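Local coordinates for putative uncharacterized protein gbs1890 (Streptococcus agalactiae NEM316, PDB 4TKZ), which probably serves as a cytoplasmic EIIA component of a mannose-type phosphotransferase system, relaying phosphoryl groups during sugar uptake, at residues E28-I33 with L101-F106; A47-V52 with V78-K83; L61-L64 with T68-N71. All blocks are in the same frame, centred on the assembly; numbering follows the deposited sequence.

Contact 1: E28-I33 with L101-F106; sequences EYVVGI and LSRTMF
At the entry to strand 30-35, an outer strand of the parallel sheet, Arg103 lays its guanidinium group against the carbonyl oxygens of Glu28 and Tyr29. The bond from Arg103 NH2 to Glu28 O is short, 2.6 Å, and nearly straight at 160°; the donor lies in the carbonyl plane and the oxygen close to the guanidinium plane, so this pair meets edge-on. The second bond has another geometry. Arg103 NH1 reaches Tyr29 O at 3.2 Å from above the carbonyl plane, 57° out of it, which misses the lone pairs. A weak bond from NH1 back to Glu28 O makes that oxygen a shared acceptor. Both carbonyls can face one cation because Tyr29 adopts left-handed helical backbone angles, which bring Glu28 O and Tyr29 O to about 3.3 Å apart.

The fold explains the span. Strand 30-35 and helix 93-102 are distant in sequence but neighbours in this alpha/beta domain, and Arg103 lies at the C-terminal end of helix 93-102. Its CG sits between the backbone N and the carbonyl carbon (chi1 61°), and from there the chain runs straight to NE, carrying the charge across to the strand; arginine suits the place, combining a long chain with a planar set of N-H groups. The acid of Glu28 is not the partner: Glu28 OE1 remains 6.2 Å from Arg103 NH2, and the grip is on the main chain. Val30 CG2 comes obliquely to within 3.7 Å of Arg103 NH2; a beta-branched valine suits the strand. Tyr29 CB approaches Arg103 NH1 at 3.8 Å, while the tyrosine ring turns away to meet Phe55. NH1 also donates to Ile2 O, tying the arginine to the chain leading into strand 3-9.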
loop_
_atom_site.group_PDB
_atom_site.type_symbol
_atom_site.label_atom_id
_atom_site.label_comp_id
_atom_site.label_asym_id
_atom_site.label_seq_id
_atom_site.Cartn_x
_atom_site.Cartn_y
_atom_site.Cartn_z
ATOM N N GLU A 28 -2.152 -19.692 0.064
ATOM C CA GLU A 28 -1.454 -20.421 -1.005
ATOM C C GLU A 28 -1.263 -19.526 -2.216
ATOM O O GLU A 28 -2.079 -18.640 -2.469
ATOM C CB GLU A 28 -2.254 -21.655 -1.438
ATOM C CG GLU A 28 -2.611 -22.606 -0.308
ATOM C CD GLU A 28 -3.945 -23.299 -0.539
ATOM O OE1 GLU A 28 -4.260 -23.615 -1.711
ATOM O OE2 GLU A 28 -4.681 -23.518 0.450
ATOM N N TYR A 29 -0.195 -19.767 -2.977
ATOM C CA TYR A 29 -0.007 -19.076 -4.243
ATOM C C TYR A 29 -0.009 -17.559 -4.112
ATOM O O TYR A 29 -0.638 -16.853 -4.902
ATOM C CB TYR A 29 -1.069 -19.530 -5.234
ATOM C CG TYR A 29 -1.083 -21.029 -5.382
ATOM C CD1 TYR A 29 0.009 -21.687 -5.923
ATOM C CD2 TYR A 29 -2.171 -21.787 -4.965
ATOM C CE1 TYR A 29 0.022 -23.050 -6.062
ATOM C CE2 TYR A 29 -2.168 -23.163 -5.100
ATOM C CZ TYR A 29 -1.063 -23.784 -5.657
ATOM O OH TYR A 29 -1.035 -25.149 -5.805
ATOM N N VAL A 30 0.691 -17.066 -3.099
ATOM C CA VAL A 30 0.883 -15.639 -2.926
ATOM C C VAL A 30 2.345 -15.436 -2.571
ATOM O O VAL A 30 2.801 -15.918 -1.536
ATOM C CB VAL A 30 -0.007 -15.085 -1.779
ATOM C CG1 VAL A 30 0.282 -13.611 -1.554
ATOM C CG2 VAL A 30 -1.484 -15.307 -2.086
ATOM N N VAL A 31 3.090 -14.757 -3.441
ATOM C CA VAL A 31 4.514 -14.538 -3.203
ATOM C C VAL A 31 4.900 -13.073 -3.300
ATOM O O VAL A 31 4.237 -12.271 -3.981
ATOM C CB VAL A 31 5.395 -15.343 -4.189
ATOM C CG1 VAL A 31 5.021 -16.809 -4.170
ATOM C CG2 VAL A 31 5.247 -14.796 -5.583
ATOM N N GLY A 32 5.992 -12.724 -2.634
ATOM C CA GLY A 32 6.506 -11.372 -2.714
ATOM C C GLY A 32 7.892 -11.369 -3.319
ATOM O O GLY A 32 8.705 -12.259 -3.049
ATOM N N ILE A 33 8.150 -10.378 -4.162
ATOM C CA ILE A 33 9.491 -10.123 -4.643
ATOM C C ILE A 33 9.924 -8.756 -4.125
ATOM O O ILE A 33 9.421 -7.720 -4.570
ATOM C CB ILE A 33 9.546 -10.179 -6.189
ATOM C CG1 ILE A 33 9.122 -11.569 -6.668
ATOM C CG2 ILE A 33 10.930 -9.854 -6.679
ATOM C CD1 ILE A 33 9.099 -11.744 -8.187
ATOM N N LEU A 101 -9.406 -12.758 -1.268
ATOM C CA LEU A 101 -10.732 -13.223 -0.866
ATOM C C LEU A 101 -11.679 -13.530 -2.033
ATOM O O LEU A 101 -12.665 -14.244 -1.861
ATOM C CB LEU A 101 -11.372 -12.231 0.106
ATOM C CG LEU A 101 -10.676 -12.117 1.463
ATOM C CD1 LEU A 101 -11.219 -10.923 2.234
ATOM C CD2 LEU A 101 -10.836 -13.408 2.270
ATOM N N SER A 102 -11.380 -13.017 -3.223
ATOM C CA SER A 102 -12.303 -13.193 -4.346
ATOM C C SER A 102 -11.799 -14.093 -5.475
ATOM O O SER A 102 -12.589 -14.516 -6.324
ATOM C CB SER A 102 -12.725 -11.836 -4.919
ATOM O OG SER A 102 -13.639 -11.177 -4.062
ATOM N N ARG A 103 -10.503 -14.386 -5.499
ATOM C CA ARG A 103 -9.934 -15.136 -6.627
ATOM C C ARG A 103 -10.576 -16.513 -6.803
ATOM O O ARG A 103 -10.664 -17.038 -7.924
ATOM C CB ARG A 103 -8.425 -15.287 -6.475
ATOM C CG ARG A 103 -7.995 -16.049 -5.230
ATOM C CD ARG A 103 -6.483 -16.165 -5.187
ATOM N NE ARG A 103 -6.005 -16.657 -3.898
ATOM C CZ ARG A 103 -4.756 -17.056 -3.688
ATOM N NH1 ARG A 103 -3.875 -17.016 -4.683
ATOM N NH2 ARG A 103 -4.392 -17.495 -2.498
ATOM N N THR A 104 -11.017 -17.080 -5.685
ATOM C CA THR A 104 -11.717 -18.360 -5.636
ATOM C C THR A 104 -12.978 -18.370 -6.511
ATOM O O THR A 104 -13.379 -19.420 -7.029
ATOM C CB THR A 104 -12.069 -18.716 -4.159
ATOM O OG1 THR A 104 -11.180 -19.738 -3.689
ATOM C CG2 THR A 104 -13.509 -19.181 -4.006
ATOM N N MET A 105 -13.583 -17.196 -6.691
ATOM C CA MET A 105 -14.804 -17.066 -7.483
ATOM C C MET A 105 -14.549 -17.160 -8.979
ATOM O O MET A 105 -15.494 -17.300 -9.758
ATOM C CB MET A 105 -15.477 -15.719 -7.222
ATOM C CG MET A 105 -15.895 -15.462 -5.791
ATOM S SD MET A 105 -16.400 -13.737 -5.592
ATOM C CE MET A 105 -16.482 -13.637 -3.805
ATOM N N PHE A 106 -13.287 -17.065 -9.388
ATOM C CA PHE A 106 -12.987 -16.904 -10.807
ATOM C C PHE A 106 -11.974 -17.899 -11.347
ATOM O O PHE A 106 -10.960 -18.180 -10.712
ATOM C CB PHE A 106 -12.501 -15.479 -11.095
ATOM C CG PHE A 106 -13.466 -14.414 -10.671
ATOM C CD1 PHE A 106 -14.566 -14.103 -11.459
ATOM C CD2 PHE A 106 -13.275 -13.725 -9.484
ATOM C CE1 PHE A 106 -15.459 -13.121 -11.067
ATOM C CE2 PHE A 106 -14.163 -12.742 -9.085
ATOM C CZ PHE A 106 -15.258 -12.440 -9.880
#

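Contact 2: A47-V52 with V78-K83; sequences ALQREV and VEYTDK
The nearest CA atoms, Val52 CA near the C-terminal end of helix 41-52 and Lys83 CA in the loop that precedes strand 84-89, are 8.7 Å apart, so the contact is made by side chains bridging from loop to helix. Lys83 spans the gap with a nearly straight chain that bends only at its end (chi4 -55°), where NZ turns onto Val52 O at 2.9 Å. The donor approaches well out along the carbonyl, at a C=O...N angle of 155°, and is tilted 19° from its plane. The ammonium group also donates to Ile53 O and to Phe55 O, its strongest partner, so one lysine gathers three main-chain oxygens where the chain leaves the helix. A positive charge suits this place, since the C-terminal end of a helix probably carries a partial negative charge.

Tyr80 lies beside the lysine. Lys83 CD rests about 3.4 Å above one face of the Tyr80 ring, displaced toward its rim, so the aliphatic chain and the ring brace each other. The phenol end reaches the helix: Val52 CG2 meets Tyr80 CZ at 3.8 Å and Tyr80 OH at 3.5 Å, while Gln49 CG lies 3.9 Å from the same hydroxyl. Tyrosine fits because its carbon ring can pack on valine while the hydroxyl finds a water. That water is 2.9 Å from Tyr80 OH and donates a 2.8 Å bond to Gln49 O, thus linking the loop to a second carbonyl of the helix.

Behind the valine, Val52 and Leu48 pack on Ile5 of strand 3-9, and Leu48 and Gln49 also touch Leu76 of helix 68-76. Glu79 forms a salt bridge with Arg45 farther up helix 41-52, whereas Val78 packs against Phe127 of the second subunit.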
loop_
_atom_site.group_PDB
_atom_site.type_symbol
_atom_site.label_atom_id
_atom_site.label_comp_id
_atom_site.label_asym_id
_atom_site.label_seq_id
_atom_site.Cartn_x
_atom_site.Cartn_y
_atom_site.Cartn_z
ATOM N N ALA A 47 13.563 -13.051 -11.143
ATOM C CA ALA A 47 12.697 -13.521 -10.072
ATOM C C ALA A 47 11.271 -13.736 -10.568
ATOM O O ALA A 47 10.644 -14.763 -10.269
ATOM C CB ALA A 47 12.721 -12.555 -8.902
ATOM N N LEU A 48 10.749 -12.767 -11.316
ATOM C CA LEU A 48 9.372 -12.865 -11.804
ATOM C C LEU A 48 9.191 -14.047 -12.746
ATOM O O LEU A 48 8.237 -14.810 -12.590
ATOM C CB LEU A 48 8.915 -11.561 -12.463
ATOM C CG LEU A 48 7.432 -11.445 -12.824
ATOM C CD1 LEU A 48 6.530 -11.615 -11.579
ATOM C CD2 LEU A 48 7.148 -10.109 -13.480
ATOM N N GLN A 49 10.103 -14.201 -13.717
ATOM C CA GLN A 49 10.068 -15.349 -14.613
ATOM C C GLN A 49 9.959 -16.649 -13.848
ATOM O O GLN A 49 9.142 -17.516 -14.173
ATOM C CB GLN A 49 11.352 -15.417 -15.446
ATOM C CG GLN A 49 11.515 -14.375 -16.507
ATOM C CD GLN A 49 12.821 -14.581 -17.247
ATOM O OE1 GLN A 49 13.659 -13.684 -17.324
ATOM N NE2 GLN A 49 13.013 -15.785 -17.764
ATOM N N ARG A 50 10.797 -16.787 -12.828
ATOM C CA ARG A 50 10.795 -17.993 -12.016
ATOM C C ARG A 50 9.430 -18.244 -11.368
ATOM O O ARG A 50 8.964 -19.385 -11.304
ATOM C CB ARG A 50 11.904 -17.911 -10.962
ATOM C CG ARG A 50 12.034 -19.152 -10.096
ATOM C CD ARG A 50 13.282 -19.093 -9.223
ATOM N NE ARG A 50 13.222 -20.080 -8.144
ATOM C CZ ARG A 50 14.187 -20.281 -7.252
ATOM N NH1 ARG A 50 15.298 -19.558 -7.296
ATOM N NH2 ARG A 50 14.039 -21.204 -6.310
ATOM N N GLU A 51 8.778 -17.178 -10.905
ATOM C CA GLU A 51 7.497 -17.344 -10.217
ATOM C C GLU A 51 6.354 -17.710 -11.164
ATOM O O GLU A 51 5.359 -18.274 -10.730
ATOM C CB GLU A 51 7.142 -16.099 -9.391
ATOM C CG GLU A 51 8.131 -15.788 -8.273
ATOM C CD GLU A 51 8.145 -16.847 -7.175
ATOM O OE1 GLU A 51 7.145 -17.586 -7.021
ATOM O OE2 GLU A 51 9.171 -16.951 -6.470
ATOM N N VAL A 52 6.492 -17.408 -12.454
ATOM C CA VAL A 52 5.391 -17.645 -13.392
ATOM C C VAL A 52 5.503 -18.911 -14.253
ATOM O O VAL A 52 4.564 -19.233 -14.978
ATOM C CB VAL A 52 5.131 -16.427 -14.330
ATOM C CG1 VAL A 52 4.900 -15.172 -13.527
ATOM C CG2 VAL A 52 6.294 -16.229 -15.300
ATOM N N VAL A 78 3.578 -9.602 -21.562
ATOM C CA VAL A 78 3.167 -9.731 -22.962
ATOM C C VAL A 78 4.010 -10.744 -23.733
ATOM O O VAL A 78 3.940 -10.807 -24.966
ATOM C CB VAL A 78 3.204 -8.372 -23.694
ATOM C CG1 VAL A 78 2.368 -7.343 -22.962
ATOM C CG2 VAL A 78 4.636 -7.874 -23.826
ATOM N N GLU A 79 4.795 -11.545 -23.020
ATOM C CA GLU A 79 5.778 -12.411 -23.679
ATOM C C GLU A 79 5.366 -13.876 -23.728
ATOM O O GLU A 79 5.965 -14.677 -24.451
ATOM C CB GLU A 79 7.125 -12.306 -22.979
ATOM C CG GLU A 79 7.763 -10.944 -23.036
ATOM C CD GLU A 79 9.256 -11.053 -23.034
ATOM O OE1 GLU A 79 9.791 -11.574 -24.033
ATOM O OE2 GLU A 79 9.888 -10.643 -22.037
ATOM N N TYR A 80 4.353 -14.226 -22.945
ATOM C CA TYR A 80 3.854 -15.590 -22.912
ATOM C C TYR A 80 2.512 -15.671 -23.636
ATOM O O TYR A 80 1.548 -15.001 -23.261
ATOM C CB TYR A 80 3.688 -16.060 -21.467
ATOM C CG TYR A 80 4.927 -15.966 -20.603
ATOM C CD1 TYR A 80 5.279 -14.771 -19.985
ATOM C CD2 TYR A 80 5.727 -17.079 -20.381
ATOM C CE1 TYR A 80 6.395 -14.685 -19.180
ATOM C CE2 TYR A 80 6.842 -17.006 -19.569
ATOM C CZ TYR A 80 7.170 -15.808 -18.970
ATOM O OH TYR A 80 8.284 -15.738 -18.159
ATOM N N THR A 81 2.459 -16.509 -24.665
ATOM C CA THR A 81 1.269 -16.679 -25.498
ATOM C C THR A 81 0.038 -17.135 -24.730
ATOM O O THR A 81 -1.061 -16.598 -24.915
ATOM C CB THR A 81 1.548 -17.701 -26.619
ATOM O OG1 THR A 81 2.597 -17.206 -27.454
ATOM C CG2 THR A 81 0.309 -17.935 -27.464
ATOM N N ASP A 82 0.214 -18.124 -23.862
ATOM C CA ASP A 82 -0.942 -18.737 -23.220
ATOM C C ASP A 82 -1.093 -18.438 -21.734
ATOM O O ASP A 82 -2.003 -18.954 -21.092
ATOM C CB ASP A 82 -0.956 -20.244 -23.469
ATOM C CG ASP A 82 -1.316 -20.585 -24.902
ATOM O OD1 ASP A 82 -2.332 -20.054 -25.404
ATOM O OD2 ASP A 82 -0.571 -21.370 -25.526
ATOM N N LYS A 83 -0.209 -17.609 -21.188
ATOM C CA LYS A 83 -0.384 -17.147 -19.818
ATOM C C LYS A 83 -1.246 -15.900 -19.812
ATOM O O LYS A 83 -1.154 -15.063 -20.713
ATOM C CB LYS A 83 0.957 -16.826 -19.164
ATOM C CG LYS A 83 1.866 -18.031 -18.963
ATOM C CD LYS A 83 3.053 -17.647 -18.097
ATOM C CE LYS A 83 4.024 -18.797 -17.955
ATOM N NZ LYS A 83 3.367 -20.027 -17.446
HETATM O O HOH W 1 8.829 -18.264 -16.825
#

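Contact 3: L61-L64 with T68-N71; sequences LTDL and TPFN
One water is gripped by three groups, Asp63 OD1, Leu64 O and Phe70 N, at the turn between strand 57-62 and helix 68-76. It donates to Leu64 O at 2.7 Å and to Asp63 OD1 at 2.9 Å, and accepts from Phe70 N at 3.0 Å. The site belongs to the beta-alpha-beta unit of strand 57-62, helix 68-76 and strand 84-89: it is the corner where the chain leaves the C-terminal end of a parallel strand and enters the helix. Amides in the first turn of a helix lack a carbonyl from an earlier turn, and here the water supplies the acceptor for Phe70 N. Proline has no amide hydrogen to satisfy, which suits Pro69 to this first turn.

The carboxylate of Asp63 works on two sides. OD1 holds the water and passes 3.8 Å from Pro69 CG, while OD2 is hydrogen-bonded to His9 ND1. A histidine at the end of the first strand paired with an aspartate is consistent with the phosphorylation site of mannose-family EIIA domains. The water bond to OD1 and the His9 bond to OD2 together limit rotation of the carboxylate. Leu93 of the second subunit packs on this aspartate, and a glycerol, probably from the crystallisation liquor, lies near Leu64.

Phe70 turns its ring toward strand 84-89, where it touches Val87 and Ser89; CG stands anti to the backbone N (chi1 176°) to bring it there. Thr62 OG1 meets the ring at its edge, 3.5 Å from Phe70 CD1, although its hydrogen bond goes to Leu88 O. Threonine is apt here, its hydroxyl used by the neighbouring strand and its methyl facing the helix: Thr62 CG2 packs 3.8 Å from Pro69 O.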
loop_
_atom_site.group_PDB
_atom_site.type_symbol
_atom_site.label_atom_id
_atom_site.label_comp_id
_atom_site.label_asym_id
_atom_site.label_seq_id
_atom_site.Cartn_x
_atom_site.Cartn_y
_atom_site.Cartn_z
ATOM N N LEU A 61 0.720 -7.565 -8.433
ATOM C CA LEU A 61 0.396 -6.317 -7.766
ATOM C C LEU A 61 1.675 -5.537 -7.498
ATOM O O LEU A 61 2.556 -6.003 -6.783
ATOM C CB LEU A 61 -0.346 -6.611 -6.457
ATOM C CG LEU A 61 -1.523 -7.565 -6.678
ATOM C CD1 LEU A 61 -2.218 -7.853 -5.341
ATOM C CD2 LEU A 61 -2.503 -6.950 -7.682
ATOM N N THR A 62 1.786 -4.345 -8.069
ATOM C CA THR A 62 3.019 -3.581 -7.917
ATOM C C THR A 62 2.768 -2.249 -7.290
ATOM O O THR A 62 1.654 -1.735 -7.356
ATOM C CB THR A 62 3.707 -3.325 -9.266
ATOM O OG1 THR A 62 2.931 -2.389 -10.034
ATOM C CG2 THR A 62 3.865 -4.630 -10.032
ATOM N N ASP A 63 3.811 -1.662 -6.717
ATOM C CA ASP A 63 3.604 -0.483 -5.890
ATOM C C ASP A 63 3.259 0.779 -6.657
ATOM O O ASP A 63 2.295 1.468 -6.325
ATOM C CB ASP A 63 4.775 -0.243 -4.924
ATOM C CG ASP A 63 6.130 -0.216 -5.602
ATOM O OD1 ASP A 63 6.238 -0.507 -6.813
ATOM O OD2 ASP A 63 7.112 0.102 -4.898
ATOM N N LEU A 64 4.026 1.058 -7.701
ATOM C CA LEU A 64 4.095 2.411 -8.215
ATOM C C LEU A 64 4.181 2.418 -9.735
ATOM O O LEU A 64 5.066 1.795 -10.313
ATOM C CB LEU A 64 5.323 3.084 -7.604
ATOM C CG LEU A 64 5.441 4.601 -7.580
ATOM C CD1 LEU A 64 4.249 5.232 -6.859
ATOM C CD2 LEU A 64 6.747 4.973 -6.898
ATOM N N THR A 68 10.325 0.396 -11.399
ATOM C CA THR A 68 10.947 -0.845 -11.884
ATOM C C THR A 68 10.060 -2.088 -11.720
ATOM O O THR A 68 9.884 -2.838 -12.677
ATOM C CB THR A 68 12.355 -1.050 -11.286
ATOM O OG1 THR A 68 13.214 -0.018 -11.780
ATOM C CG2 THR A 68 12.943 -2.419 -11.667
ATOM N N PRO A 69 9.481 -2.306 -10.520
ATOM C CA PRO A 69 8.573 -3.451 -10.401
ATOM C C PRO A 69 7.444 -3.447 -11.424
ATOM O O PRO A 69 7.118 -4.509 -11.964
ATOM C CB PRO A 69 7.983 -3.273 -8.991
ATOM C CG PRO A 69 9.064 -2.615 -8.228
ATOM C CD PRO A 69 9.711 -1.663 -9.213
ATOM N N PHE A 70 6.838 -2.288 -11.672
ATOM C CA PHE A 70 5.730 -2.226 -12.610
ATOM C C PHE A 70 6.274 -2.428 -14.029
ATOM O O PHE A 70 5.733 -3.216 -14.813
ATOM C CB PHE A 70 5.018 -0.881 -12.512
ATOM C CG PHE A 70 3.921 -0.702 -13.517
ATOM C CD1 PHE A 70 2.646 -1.201 -13.276
ATOM C CD2 PHE A 70 4.170 -0.038 -14.712
ATOM C CE1 PHE A 70 1.635 -1.038 -14.215
ATOM C CE2 PHE A 70 3.169 0.135 -15.651
ATOM C CZ PHE A 70 1.906 -0.366 -15.410
ATOM N N ASN A 71 7.349 -1.719 -14.348
ATOM C CA ASN A 71 7.931 -1.791 -15.696
ATOM C C ASN A 71 8.392 -3.196 -16.092
ATOM O O ASN A 71 8.087 -3.684 -17.190
ATOM C CB ASN A 71 9.098 -0.802 -15.827
ATOM C CG ASN A 71 8.650 0.655 -15.793
ATOM O OD1 ASN A 71 7.465 0.969 -15.925
ATOM N ND2 ASN A 71 9.611 1.556 -15.612
HETATM O O HOH W 2 6.889 -0.103 -9.563
#

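Contacts 1 and 3 both reach the parallel sheet (order 30-35, 3-9, 57-62, 84-89), on opposite sides of the chain's centre, and contact 2 lies on helix 41-52, which packs on it. Along the chain the segments of contact 3 fall between those of contact 2, which in turn fall between those of contact 1. Contacts 1 and 2 have centres 16 Å apart and touch directly, Ile33 CD1 lying 3.8 Å from Ala47 CB. Contact 3 is about 18 Å from contact 1 and 15 Å from contact 2, centre to centre, and touches neither. Contact 1 ties an outer strand to the C-terminal end of helix 93-102, and contact 3 shapes the strand-to-helix corner beside the probable active site.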